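Local atomic coordinates of DNA mismatch repair protein MutS (Thermus aquaticus, PDB entry 1EWQ), a protein that is involved in repairing mismatches in DNA, binding mismatched DNA, possibly as the recognition step, and showing a weak ATPase activity. Residues V543-G548 against S607-E612; D549-R554 against A614-F619; G556-V561 against T596-L601; N570-A575 against S590-Q595. All coordinates share one frame; numbering follows the deposited sequence.

Contact 1: residues V543-G548 against S607-E612; sequences VRPRFG and SFVPAE
Arg544 lies over one face of the Phe608 ring, and here the contact is tight. Its backbone N stands 3.5 Å above the ring plane near the rim, and its CB makes a CH-pi contact 3.9 Å from the Phe608 centroid. With CG anti to the backbone N (chi1 176°), the extended arginine chain leads away to salt bridges with Asp307 and Glu303 on helix 299-314. Were Phe608 an alanine, Arg544 CB would probably lose its aromatic floor and a gap would open beside Val309 of that helix. Val543 is equally close, laying both methyls against Ala611 O, CG1 at 3.2 Å. Pro545 CB meets Val609 CG2 more loosely, at 4.3 Å, and on the solvent side exposed Glu612 sends its carboxylate to Arg554. Two backbone bonds, Val543 N to Val609 O (2.8 Å) and Val609 N to Val543 O (2.9 Å), make an isolated antiparallel bridge, followed by an inverse gamma turn centred on Pro610.

Contact 2: residues D549-R554 against A614-F619; sequences DRLQIR and AHLPLF
Phe619 meets Leu551 at its ring edge: Leu551 CD1 lies in the ring plane, 3.8 Å from Phe619 CZ, the two side chains crossing at about a right angle, and Tyr690 adds an edge-to-face ring contact. The other flat group, the His615 imidazole, has Gln552 O at its edge, 4.1 Å from His615 CD2, while its NE2 is hydrogen-bonded to Glu613. A chi1 of 178° turns the Leu551 branch toward Phe619. Beside it Leu616 points the same way, and Leu616 CD2 is shared by Leu551 CG and Ile553 CD1, each 3.9 Å away. On the other face of the sheet, Gln552 CB and His615 CB touch at 3.8 Å. The backbones are joined by Gln552 N to His615 O (2.7 Å) and by His615 N to Gln552 O (2.7 Å). Gln552 and His615 thus form a hydrogen-bonded pair and Ile553 and Ala614 the adjacent non-hydrogen-bonded pair of an antiparallel beta ladder, whose Ile553 and Leu616 side chains pack on helix 589-603.

Contact 3: residues G556-V561 against T596-L601; sequences GRHPVV and TALIAL
His558, flattened against Leu598, is fixed at its ring by a bond from its own turn: Val560 N donates to His558 ND1 (3.0 Å, 148° at the hydrogen), lying in the ring plane. The two faces of the imidazole are both taken. Val561 CG2 sits over one, and Leu598 CD1 lies on the opposite face in a CH-pi contact 3.5 Å from the His558 centroid, closest to the CE1 and NE2 side. The same Leu598 methyl touches Pro559 CG at 3.8 Å, so one methyl serves both the imidazole face and the proline ring. Cutting His558 back to an alanine is likely to leave Val560 N without its acceptor and Leu598 CD1 without the ring it rests on. One helix residue further, Ile599 CD1 meets Gly556 CA at 4.1 Å; a CB on this glycine would clash with that methyl. Thr591, Arg594 and Gln595 of the same helix also border His558. The loop 556-561 thereby packs against the helix that follows the P-loop, with the His558 side chain about 8 Å from that of Ser590, a predicted ATP-binding residue.

Contact 4: residues N570-A575 against S590-Q595; sequences NDLEMA and STFLRQ. With SO4 (sulfate ion), chain E.
Phe592 docks on strand residues Asn570 to Leu572 from the helix that follows a P-loop (Walker A) motif, whose predicted ATP-binding residues include Ser590. Strand 570-574 and helix 590-595 run at 60° to each other, their axes 10.4 Å apart, and the Phe592 ring bridges from helix to strand. The apolar contacts are carried by the ring's outer end: Phe592 CE1 touches Asn570 CB at 3.7 Å, and Phe592 CZ meets Leu572 CB at 3.9 Å. Phe592 swings its ring opposite the backbone N (chi1 -178°), out toward the strand. A backbone oxygen adds a contact at the ring edge, Asp571 O lying near the plane 3.3 Å from Phe592 CZ. The polar ends of the strand residues turn to other partners: the Asn570 amide binds Val728 N and His726 O, and Asp571 OD1 accepts from Ala555 N. Hydrogen bonds to an anion gather at the helix start, where a sulfate, probably from the crystallisation liquor, sits in a manner consistent with a nucleotide phosphate site. Met586 N also binds it. Ser590 grips it twice, its N donating to sulfate O4 at 2.8 Å and its OG to sulfate O1 at 2.7 Å.

In the fold
From the N terminus the chain passes 543-548, 549-554, 556-561 and 570-575, the first halves of contacts 1 to 4, before entering helix 589-603. Contact 4 closes the shortest loop, 570-575 meeting the beginning of the helix at 590-595. Contact 3 encloses it, returning 596-601 of the same helix to 556-561. Contacts 1 and 2 both surround these two loops and cross each other, since 607-612 comes back to 543-548 before 614-619 reaches 549-554. Strand 613-616 then lies between 546-547 and 551-556, and 570-574 completes the four-stranded mixed sheet. Together the contacts join that sheet and its loops to the helix after the P-loop.

Contact 1: residues V543-G548 against S607-E612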
loop_
_atom_site.group_PDB
_atom_site.type_symbol
_atom_site.label_atom_id
_atom_site.label_comp_id
_atom_site.label_asym_id
_atom_site.label_seq_id
_atom_site.Cartn_x
_atom_site.Cartn_y
_atom_site.Cartn_z
ATOM N N VAL C 543 -29.812 -25.177 -3.066
ATOM C CA VAL C 543 -30.617 -26.179 -3.748
ATOM C C VAL C 543 -30.405 -26.178 -5.252
ATOM O O VAL C 543 -29.942 -25.190 -5.825
ATOM C CB VAL C 543 -32.108 -25.972 -3.450
ATOM C CG1 VAL C 543 -32.326 -25.992 -1.932
ATOM C CG2 VAL C 543 -32.586 -24.652 -4.036
ATOM N N ARG C 544 -30.738 -27.293 -5.890
ATOM C CA ARG C 544 -30.594 -27.399 -7.334
ATOM C C ARG C 544 -31.690 -26.608 -8.030
ATOM O O ARG C 544 -32.878 -26.805 -7.755
ATOM C CB ARG C 544 -30.657 -28.864 -7.797
ATOM C CG ARG C 544 -30.594 -29.008 -9.319
ATOM C CD ARG C 544 -30.451 -30.457 -9.764
ATOM N NE ARG C 544 -30.437 -30.581 -11.220
ATOM C CZ ARG C 544 -29.867 -31.582 -11.883
ATOM N NH1 ARG C 544 -29.259 -32.556 -11.224
ATOM N NH2 ARG C 544 -29.891 -31.599 -13.208
ATOM N N PRO C 545 -31.302 -25.681 -8.926
ATOM C CA PRO C 545 -32.230 -24.842 -9.685
ATOM C C PRO C 545 -32.805 -25.567 -10.902
ATOM O O PRO C 545 -32.166 -26.442 -11.475
ATOM C CB PRO C 545 -31.353 -23.664 -10.101
ATOM C CG PRO C 545 -30.047 -24.339 -10.368
ATOM C CD PRO C 545 -29.915 -25.230 -9.145
ATOM N N ARG C 546 -34.016 -25.197 -11.291
ATOM C CA ARG C 546 -34.645 -25.799 -12.452
ATOM C C ARG C 546 -34.725 -24.696 -13.501
ATOM O O ARG C 546 -34.917 -23.535 -13.166
ATOM C CB ARG C 546 -36.045 -26.293 -12.107
ATOM C CG ARG C 546 -36.120 -27.155 -10.852
ATOM C CD ARG C 546 -35.273 -28.414 -10.957
ATOM N NE ARG C 546 -35.270 -29.167 -9.703
ATOM C CZ ARG C 546 -34.591 -30.296 -9.505
ATOM N NH1 ARG C 546 -33.853 -30.813 -10.482
ATOM N NH2 ARG C 546 -34.644 -30.910 -8.328
ATOM N N PHE C 547 -34.575 -25.058 -14.769
ATOM C CA PHE C 547 -34.618 -24.065 -15.835
ATOM C C PHE C 547 -35.930 -24.084 -16.608
ATOM O O PHE C 547 -36.449 -25.146 -16.937
ATOM C CB PHE C 547 -33.441 -24.276 -16.796
ATOM C CG PHE C 547 -32.100 -24.208 -16.123
ATOM C CD1 PHE C 547 -31.367 -25.361 -15.887
ATOM C CD2 PHE C 547 -31.595 -22.987 -15.690
ATOM C CE1 PHE C 547 -30.143 -25.299 -15.223
ATOM C CE2 PHE C 547 -30.375 -22.908 -15.025
ATOM C CZ PHE C 547 -29.647 -24.060 -14.789
ATOM N N GLY C 548 -36.450 -22.892 -16.886
ATOM C CA GLY C 548 -37.696 -22.731 -17.619
ATOM C C GLY C 548 -37.747 -21.294 -18.118
ATOM O O GLY C 548 -36.704 -20.644 -18.197
ATOM N N SER C 607 -23.957 -24.422 -10.556
ATOM C CA SER C 607 -23.880 -24.516 -9.115
ATOM C C SER C 607 -25.276 -24.490 -8.507
ATOM O O SER C 607 -26.214 -23.971 -9.114
ATOM C CB SER C 607 -23.082 -23.329 -8.568
ATOM O OG SER C 607 -23.225 -23.185 -7.164
ATOM N N PHE C 608 -25.412 -25.069 -7.318
ATOM C CA PHE C 608 -26.689 -25.032 -6.609
ATOM C C PHE C 608 -26.789 -23.556 -6.188
ATOM O O PHE C 608 -25.788 -22.839 -6.222
ATOM C CB PHE C 608 -26.648 -25.931 -5.373
ATOM C CG PHE C 608 -26.965 -27.377 -5.651
ATOM C CD1 PHE C 608 -26.605 -27.968 -6.854
ATOM C CD2 PHE C 608 -27.609 -28.159 -4.684
ATOM C CE1 PHE C 608 -26.877 -29.313 -7.099
ATOM C CE2 PHE C 608 -27.887 -29.508 -4.916
ATOM C CZ PHE C 608 -27.521 -30.089 -6.126
ATOM N N VAL C 609 -27.966 -23.102 -5.767
ATOM C CA VAL C 609 -28.125 -21.696 -5.399
ATOM C C VAL C 609 -28.732 -21.507 -4.007
ATOM O O VAL C 609 -29.341 -22.428 -3.454
ATOM C CB VAL C 609 -29.002 -20.969 -6.448
ATOM C CG1 VAL C 609 -28.395 -21.140 -7.852
ATOM C CG2 VAL C 609 -30.422 -21.542 -6.420
ATOM N N PRO C 610 -28.566 -20.305 -3.421
ATOM C CA PRO C 610 -29.095 -19.994 -2.087
ATOM C C PRO C 610 -30.589 -19.684 -2.077
ATOM O O PRO C 610 -30.991 -18.530 -2.176
ATOM C CB PRO C 610 -28.254 -18.786 -1.657
ATOM C CG PRO C 610 -28.007 -18.087 -2.968
ATOM C CD PRO C 610 -27.653 -19.240 -3.880
ATOM N N ALA C 611 -31.408 -20.724 -1.956
ATOM C CA ALA C 611 -32.859 -20.559 -1.925
ATOM C C ALA C 611 -33.523 -21.867 -1.508
ATOM O O ALA C 611 -32.858 -22.893 -1.376
ATOM C CB ALA C 611 -33.369 -20.138 -3.305
ATOM N N GLU C 612 -34.831 -21.822 -1.286
ATOM C CA GLU C 612 -35.569 -23.022 -0.929
ATOM C C GLU C 612 -35.880 -23.746 -2.226
ATOM O O GLU C 612 -35.801 -24.965 -2.306
ATOM C CB GLU C 612 -36.860 -22.665 -0.193
ATOM C CG GLU C 612 -36.726 -22.731 1.313
ATOM C CD GLU C 612 -37.986 -22.299 2.035
ATOM O OE1 GLU C 612 -39.086 -22.488 1.470
ATOM O OE2 GLU C 612 -37.879 -21.781 3.169
#

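Contact 2: residues D549-R554 against A614-F619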
loop_
_atom_site.group_PDB
_atom_site.type_symbol
_atom_site.label_atom_id
_atom_site.label_comp_id
_atom_site.label_asym_id
_atom_site.label_seq_id
_atom_site.Cartn_x
_atom_site.Cartn_y
_atom_site.Cartn_z
ATOM N N ASP C 549 -38.919 -20.774 -18.464
ATOM C CA ASP C 549 -38.961 -19.386 -18.923
ATOM C C ASP C 549 -39.429 -18.446 -17.823
ATOM O O ASP C 549 -39.392 -17.226 -17.963
ATOM C CB ASP C 549 -39.853 -19.233 -20.156
ATOM C CG ASP C 549 -40.092 -17.774 -20.518
ATOM O OD1 ASP C 549 -40.975 -17.148 -19.883
ATOM O OD2 ASP C 549 -39.387 -17.249 -21.418
ATOM N N ARG C 550 -39.853 -19.021 -16.713
ATOM C CA ARG C 550 -40.309 -18.222 -15.594
ATOM C C ARG C 550 -39.241 -18.186 -14.519
ATOM O O ARG C 550 -38.538 -19.174 -14.294
ATOM C CB ARG C 550 -41.587 -18.821 -15.001
ATOM C CG ARG C 550 -42.840 -18.371 -15.693
ATOM C CD ARG C 550 -43.991 -19.351 -15.494
ATOM N NE ARG C 550 -45.238 -18.808 -16.033
ATOM C CZ ARG C 550 -45.358 -18.210 -17.220
ATOM N NH1 ARG C 550 -44.300 -18.070 -18.017
ATOM N NH2 ARG C 550 -46.543 -17.740 -17.606
ATOM N N LEU C 551 -39.102 -17.038 -13.873
ATOM C CA LEU C 551 -38.163 -16.939 -12.780
ATOM C C LEU C 551 -39.060 -17.077 -11.561
ATOM O O LEU C 551 -39.983 -16.288 -11.365
ATOM C CB LEU C 551 -37.447 -15.585 -12.773
ATOM C CG LEU C 551 -36.457 -15.360 -11.620
ATOM C CD1 LEU C 551 -35.383 -14.362 -12.045
ATOM C CD2 LEU C 551 -37.200 -14.874 -10.384
ATOM N N GLN C 552 -38.819 -18.116 -10.773
ATOM C CA GLN C 552 -39.598 -18.339 -9.564
ATOM C C GLN C 552 -38.659 -18.771 -8.467
ATOM O O GLN C 552 -38.200 -19.916 -8.423
ATOM C CB GLN C 552 -40.681 -19.394 -9.791
ATOM C CG GLN C 552 -41.723 -18.952 -10.799
ATOM C CD GLN C 552 -42.894 -19.914 -10.922
ATOM O OE1 GLN C 552 -43.662 -20.109 -9.970
ATOM N NE2 GLN C 552 -43.040 -20.519 -12.095
ATOM N N ILE C 553 -38.364 -17.828 -7.582
ATOM C CA ILE C 553 -37.454 -18.074 -6.481
ATOM C C ILE C 553 -38.182 -17.988 -5.147
ATOM O O ILE C 553 -38.813 -16.976 -4.840
ATOM C CB ILE C 553 -36.300 -17.037 -6.479
ATOM C CG1 ILE C 553 -35.567 -17.062 -7.826
ATOM C CG2 ILE C 553 -35.339 -17.334 -5.342
ATOM C CD1 ILE C 553 -34.424 -16.052 -7.928
ATOM N N ARG C 554 -38.095 -19.053 -4.362
ATOM C CA ARG C 554 -38.713 -19.068 -3.048
ATOM C C ARG C 554 -37.613 -18.979 -1.999
ATOM O O ARG C 554 -36.680 -19.779 -2.000
ATOM C CB ARG C 554 -39.528 -20.352 -2.828
ATOM C CG ARG C 554 -40.361 -20.328 -1.529
ATOM C CD ARG C 554 -41.270 -21.561 -1.359
ATOM N NE ARG C 554 -40.539 -22.764 -0.949
ATOM C CZ ARG C 554 -40.454 -23.869 -1.683
ATOM N NH1 ARG C 554 -41.054 -23.922 -2.866
ATOM N NH2 ARG C 554 -39.776 -24.922 -1.239
ATOM N N ALA C 614 -35.752 -22.781 -6.730
ATOM C CA ALA C 614 -35.450 -21.773 -7.721
ATOM C C ALA C 614 -35.715 -22.321 -9.106
ATOM O O ALA C 614 -35.195 -23.370 -9.487
ATOM C CB ALA C 614 -33.994 -21.314 -7.587
ATOM N N HIS C 615 -36.581 -21.617 -9.829
ATOM C CA HIS C 615 -36.929 -21.952 -11.197
ATOM C C HIS C 615 -36.344 -20.754 -11.923
ATOM O O HIS C 615 -36.678 -19.615 -11.602
ATOM C CB HIS C 615 -38.452 -22.028 -11.355
ATOM C CG HIS C 615 -39.050 -23.292 -10.812
ATOM N ND1 HIS C 615 -39.156 -24.447 -11.558
ATOM C CD2 HIS C 615 -39.536 -23.595 -9.583
ATOM C CE1 HIS C 615 -39.681 -25.405 -10.815
ATOM N NE2 HIS C 615 -39.920 -24.915 -9.612
ATOM N N LEU C 616 -35.466 -21.002 -12.888
ATOM C CA LEU C 616 -34.805 -19.910 -13.585
ATOM C C LEU C 616 -34.697 -20.030 -15.091
ATOM O O LEU C 616 -34.583 -21.127 -15.636
ATOM C CB LEU C 616 -33.388 -19.743 -13.032
ATOM C CG LEU C 616 -33.254 -19.481 -11.532
ATOM C CD1 LEU C 616 -31.838 -19.804 -11.089
ATOM C CD2 LEU C 616 -33.619 -18.033 -11.220
ATOM N N PRO C 617 -34.757 -18.887 -15.790
ATOM C CA PRO C 617 -34.635 -18.907 -17.248
ATOM C C PRO C 617 -33.134 -18.807 -17.568
ATOM O O PRO C 617 -32.312 -18.589 -16.668
ATOM C CB PRO C 617 -35.409 -17.663 -17.679
ATOM C CG PRO C 617 -35.150 -16.710 -16.560
ATOM C CD PRO C 617 -35.255 -17.581 -15.313
ATOM N N LEU C 618 -32.768 -18.985 -18.829
ATOM C CA LEU C 618 -31.368 -18.875 -19.193
ATOM C C LEU C 618 -31.141 -17.470 -19.744
ATOM O O LEU C 618 -31.484 -17.178 -20.891
ATOM C CB LEU C 618 -31.016 -19.937 -20.223
ATOM C CG LEU C 618 -31.122 -21.353 -19.664
ATOM C CD1 LEU C 618 -31.141 -22.391 -20.781
ATOM C CD2 LEU C 618 -29.958 -21.570 -18.714
ATOM N N PHE C 619 -30.598 -16.589 -18.907
ATOM C CA PHE C 619 -30.343 -15.212 -19.313
ATOM C C PHE C 619 -29.138 -15.126 -20.254
ATOM O O PHE C 619 -28.188 -15.893 -20.125
ATOM C CB PHE C 619 -30.098 -14.327 -18.078
ATOM C CG PHE C 619 -31.250 -14.303 -17.107
ATOM C CD1 PHE C 619 -31.204 -15.046 -15.933
ATOM C CD2 PHE C 619 -32.379 -13.537 -17.364
ATOM C CE1 PHE C 619 -32.272 -15.016 -15.026
ATOM C CE2 PHE C 619 -33.445 -13.508 -16.460
ATOM C CZ PHE C 619 -33.389 -14.246 -15.293
#

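Contact 3: residues G556-V561 against T596-L601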
loop_
_atom_site.group_PDB
_atom_site.type_symbol
_atom_site.label_atom_id
_atom_site.label_comp_id
_atom_site.label_asym_id
_atom_site.label_seq_id
_atom_site.Cartn_x
_atom_site.Cartn_y
_atom_site.Cartn_z
ATOM N N GLY C 556 -35.057 -16.807 -1.467
ATOM C CA GLY C 556 -33.703 -16.618 -1.948
ATOM C C GLY C 556 -32.938 -15.687 -1.023
ATOM O O GLY C 556 -33.539 -14.897 -0.293
ATOM N N ARG C 557 -31.611 -15.781 -1.045
ATOM C CA ARG C 557 -30.777 -14.940 -0.204
ATOM C C ARG C 557 -29.481 -14.586 -0.928
ATOM O O ARG C 557 -29.027 -15.322 -1.810
ATOM C CB ARG C 557 -30.415 -15.662 1.091
ATOM C CG ARG C 557 -31.300 -16.838 1.448
ATOM C CD ARG C 557 -30.444 -17.902 2.069
ATOM N NE ARG C 557 -30.787 -19.224 1.589
ATOM C CZ ARG C 557 -29.953 -20.255 1.590
ATOM N NH1 ARG C 557 -28.716 -20.122 2.039
ATOM N NH2 ARG C 557 -30.374 -21.427 1.162
ATOM N N HIS C 558 -28.888 -13.456 -0.548
ATOM C CA HIS C 558 -27.634 -13.023 -1.143
ATOM C C HIS C 558 -26.583 -13.982 -0.577
ATOM O O HIS C 558 -26.330 -13.994 0.626
ATOM C CB HIS C 558 -27.323 -11.580 -0.737
ATOM C CG HIS C 558 -26.174 -10.978 -1.488
ATOM N ND1 HIS C 558 -24.899 -11.505 -1.446
ATOM C CD2 HIS C 558 -26.105 -9.889 -2.292
ATOM C CE1 HIS C 558 -24.094 -10.763 -2.188
ATOM N NE2 HIS C 558 -24.799 -9.777 -2.712
ATOM N N PRO C 559 -25.961 -14.801 -1.441
ATOM C CA PRO C 559 -24.946 -15.777 -1.025
ATOM C C PRO C 559 -23.738 -15.215 -0.279
ATOM O O PRO C 559 -23.065 -15.944 0.447
ATOM C CB PRO C 559 -24.556 -16.451 -2.339
ATOM C CG PRO C 559 -24.758 -15.343 -3.355
ATOM C CD PRO C 559 -26.082 -14.760 -2.911
ATOM N N VAL C 560 -23.464 -13.924 -0.447
ATOM C CA VAL C 560 -22.320 -13.319 0.221
ATOM C C VAL C 560 -22.700 -12.599 1.510
ATOM O O VAL C 560 -22.058 -12.787 2.540
ATOM C CB VAL C 560 -21.585 -12.342 -0.717
ATOM C CG1 VAL C 560 -20.405 -11.727 0.012
ATOM C CG2 VAL C 560 -21.115 -13.081 -1.965
ATOM N N VAL C 561 -23.745 -11.780 1.448
ATOM C CA VAL C 561 -24.217 -11.044 2.614
ATOM C C VAL C 561 -24.610 -11.997 3.740
ATOM O O VAL C 561 -24.218 -11.800 4.885
ATOM C CB VAL C 561 -25.439 -10.163 2.264
ATOM C CG1 VAL C 561 -26.025 -9.544 3.526
ATOM C CG2 VAL C 561 -25.028 -9.083 1.279
ATOM N N THR C 596 -30.645 -11.608 -6.716
ATOM C CA THR C 596 -31.324 -12.154 -7.885
ATOM C C THR C 596 -30.290 -12.470 -8.970
ATOM O O THR C 596 -30.282 -13.560 -9.538
ATOM C CB THR C 596 -32.345 -11.147 -8.437
ATOM O OG1 THR C 596 -33.326 -10.869 -7.434
ATOM C CG2 THR C 596 -33.027 -11.698 -9.677
ATOM N N ALA C 597 -29.411 -11.511 -9.242
ATOM C CA ALA C 597 -28.371 -11.694 -10.245
ATOM C C ALA C 597 -27.416 -12.818 -9.838
ATOM O O ALA C 597 -26.995 -13.629 -10.671
ATOM C CB ALA C 597 -27.591 -10.392 -10.432
ATOM N N LEU C 598 -27.077 -12.875 -8.556
ATOM C CA LEU C 598 -26.158 -13.913 -8.106
ATOM C C LEU C 598 -26.748 -15.311 -8.212
ATOM O O LEU C 598 -26.064 -16.248 -8.621
ATOM C CB LEU C 598 -25.679 -13.625 -6.677
ATOM C CG LEU C 598 -24.772 -12.390 -6.618
ATOM C CD1 LEU C 598 -24.468 -12.028 -5.162
ATOM C CD2 LEU C 598 -23.497 -12.659 -7.402
ATOM N N ILE C 599 -28.016 -15.460 -7.857
ATOM C CA ILE C 599 -28.656 -16.770 -7.955
ATOM C C ILE C 599 -28.632 -17.232 -9.415
ATOM O O ILE C 599 -28.315 -18.391 -9.705
ATOM C CB ILE C 599 -30.115 -16.707 -7.442
ATOM C CG1 ILE C 599 -30.108 -16.534 -5.917
ATOM C CG2 ILE C 599 -30.884 -17.956 -7.862
ATOM C CD1 ILE C 599 -31.473 -16.194 -5.345
ATOM N N ALA C 600 -28.960 -16.311 -10.324
ATOM C CA ALA C 600 -28.970 -16.594 -11.765
ATOM C C ALA C 600 -27.549 -16.907 -12.236
ATOM O O ALA C 600 -27.332 -17.818 -13.039
ATOM C CB ALA C 600 -29.514 -15.392 -12.532
ATOM N N LEU C 601 -26.584 -16.153 -11.726
ATOM C CA LEU C 601 -25.186 -16.361 -12.093
ATOM C C LEU C 601 -24.725 -17.749 -11.673
ATOM O O LEU C 601 -24.086 -18.466 -12.448
ATOM C CB LEU C 601 -24.305 -15.309 -11.427
ATOM C CG LEU C 601 -22.784 -15.408 -11.608
ATOM C CD1 LEU C 601 -22.421 -15.755 -13.047
ATOM C CD2 LEU C 601 -22.166 -14.072 -11.203
#

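Contact 4: residues N570-A575 against S590-Q595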
loop_
_atom_site.group_PDB
_atom_site.type_symbol
_atom_site.label_atom_id
_atom_site.label_comp_id
_atom_site.label_asym_id
_atom_site.label_seq_id
_atom_site.Cartn_x
_atom_site.Cartn_y
_atom_site.Cartn_z
ATOM N N ASN C 570 -36.183 -13.949 0.652
ATOM C CA ASN C 570 -37.267 -13.303 -0.076
ATOM C C ASN C 570 -37.626 -14.046 -1.336
ATOM O O ASN C 570 -36.797 -14.733 -1.924
ATOM C CB ASN C 570 -36.905 -11.862 -0.429
ATOM C CG ASN C 570 -37.326 -10.887 0.638
ATOM O OD1 ASN C 570 -38.513 -10.753 0.933
ATOM N ND2 ASN C 570 -36.359 -10.197 1.224
ATOM N N ASP C 571 -38.877 -13.902 -1.743
ATOM C CA ASP C 571 -39.358 -14.558 -2.944
ATOM C C ASP C 571 -39.314 -13.582 -4.103
ATOM O O ASP C 571 -39.092 -12.382 -3.922
ATOM C CB ASP C 571 -40.812 -15.028 -2.778
ATOM C CG ASP C 571 -41.012 -15.927 -1.570
ATOM O OD1 ASP C 571 -40.035 -16.554 -1.119
ATOM O OD2 ASP C 571 -42.164 -16.013 -1.088
ATOM N N LEU C 572 -39.539 -14.121 -5.291
ATOM C CA LEU C 572 -39.575 -13.336 -6.501
ATOM C C LEU C 572 -40.099 -14.172 -7.647
ATOM O O LEU C 572 -39.667 -15.308 -7.845
ATOM C CB LEU C 572 -38.181 -12.803 -6.868
ATOM C CG LEU C 572 -38.171 -11.999 -8.174
ATOM C CD1 LEU C 572 -39.082 -10.798 -8.032
ATOM C CD2 LEU C 572 -36.754 -11.572 -8.517
ATOM N N GLU C 573 -41.056 -13.605 -8.371
ATOM C CA GLU C 573 -41.630 -14.225 -9.557
ATOM C C GLU C 573 -41.505 -13.173 -10.641
ATOM O O GLU C 573 -41.863 -12.015 -10.423
ATOM C CB GLU C 573 -43.097 -14.580 -9.362
ATOM C CG GLU C 573 -43.319 -15.859 -8.611
ATOM C CD GLU C 573 -44.625 -16.513 -8.997
ATOM O OE1 GLU C 573 -44.781 -16.865 -10.187
ATOM O OE2 GLU C 573 -45.494 -16.678 -8.118
HETATM N N MSE C 574 -40.991 -13.582 -11.797
HETATM C CA MSE C 574 -40.763 -12.683 -12.926
HETATM C C MSE C 574 -40.834 -13.417 -14.252
HETATM O O MSE C 574 -40.296 -14.520 -14.396
HETATM C CB MSE C 574 -39.370 -12.067 -12.847
HETATM C CG MSE C 574 -39.225 -10.866 -11.972
HETATM SE SE MSE C 574 -37.649 -9.952 -12.578
HETATM C CE MSE C 574 -38.398 -9.038 -14.072
ATOM N N ALA C 575 -41.446 -12.782 -15.241
ATOM C CA ALA C 575 -41.565 -13.393 -16.559
ATOM C C ALA C 575 -41.536 -12.297 -17.608
ATOM O O ALA C 575 -42.584 -11.852 -18.069
ATOM C CB ALA C 575 -42.868 -14.179 -16.652
ATOM N N SER C 590 -31.451 -2.967 -2.635
ATOM C CA SER C 590 -30.286 -3.243 -3.470
ATOM C C SER C 590 -29.788 -4.666 -3.340
ATOM O O SER C 590 -29.400 -5.288 -4.328
ATOM C CB SER C 590 -29.155 -2.283 -3.143
ATOM O OG SER C 590 -29.486 -0.998 -3.617
ATOM N N THR C 591 -29.785 -5.166 -2.112
ATOM C CA THR C 591 -29.344 -6.521 -1.847
ATOM C C THR C 591 -30.294 -7.489 -2.548
ATOM O O THR C 591 -29.868 -8.522 -3.057
ATOM C CB THR C 591 -29.323 -6.798 -0.325
ATOM O OG1 THR C 591 -28.254 -6.057 0.270
ATOM C CG2 THR C 591 -29.111 -8.275 -0.041
ATOM N N PHE C 592 -31.584 -7.144 -2.574
ATOM C CA PHE C 592 -32.581 -7.980 -3.229
ATOM C C PHE C 592 -32.266 -8.073 -4.719
ATOM O O PHE C 592 -32.348 -9.145 -5.315
ATOM C CB PHE C 592 -33.978 -7.399 -3.020
ATOM C CG PHE C 592 -35.079 -8.228 -3.622
ATOM C CD1 PHE C 592 -35.306 -9.532 -3.184
ATOM C CD2 PHE C 592 -35.905 -7.700 -4.610
ATOM C CE1 PHE C 592 -36.349 -10.298 -3.726
ATOM C CE2 PHE C 592 -36.946 -8.453 -5.158
ATOM C CZ PHE C 592 -37.171 -9.756 -4.713
ATOM N N LEU C 593 -31.901 -6.945 -5.323
ATOM C CA LEU C 593 -31.551 -6.938 -6.736
ATOM C C LEU C 593 -30.326 -7.808 -6.966
ATOM O O LEU C 593 -30.350 -8.710 -7.792
ATOM C CB LEU C 593 -31.233 -5.523 -7.243
ATOM C CG LEU C 593 -32.323 -4.450 -7.287
ATOM C CD1 LEU C 593 -31.915 -3.355 -8.281
ATOM C CD2 LEU C 593 -33.625 -5.057 -7.705
ATOM N N ARG C 594 -29.261 -7.543 -6.222
ATOM C CA ARG C 594 -28.025 -8.300 -6.386
ATOM C C ARG C 594 -28.177 -9.797 -6.131
ATOM O O ARG C 594 -27.583 -10.597 -6.856
ATOM C CB ARG C 594 -26.925 -7.745 -5.484
ATOM C CG ARG C 594 -26.537 -6.285 -5.765
ATOM C CD ARG C 594 -25.384 -5.860 -4.867
ATOM N NE ARG C 594 -25.163 -4.425 -4.909
ATOM C CZ ARG C 594 -25.573 -3.570 -3.973
ATOM N NH1 ARG C 594 -26.229 -4.006 -2.897
ATOM N NH2 ARG C 594 -25.344 -2.273 -4.122
ATOM N N GLN C 595 -28.962 -10.188 -5.120
ATOM C CA GLN C 595 -29.124 -11.616 -4.835
ATOM C C GLN C 595 -29.766 -12.318 -6.018
ATOM O O GLN C 595 -29.457 -13.470 -6.301
ATOM C CB GLN C 595 -29.947 -11.850 -3.547
ATOM C CG GLN C 595 -31.465 -11.978 -3.685
ATOM C CD GLN C 595 -32.159 -12.213 -2.324
ATOM O OE1 GLN C 595 -33.255 -12.777 -2.251
ATOM N NE2 GLN C 595 -31.526 -11.767 -1.258
HETATM S S SO4 E . -30.820 0.167 -0.501
HETATM O O1 SO4 E . -29.816 0.617 -1.485
HETATM O O2 SO4 E . -30.468 0.716 0.821
HETATM O O3 SO4 E . -32.159 0.652 -0.878
HETATM O O4 SO4 E . -30.842 -1.301 -0.413
#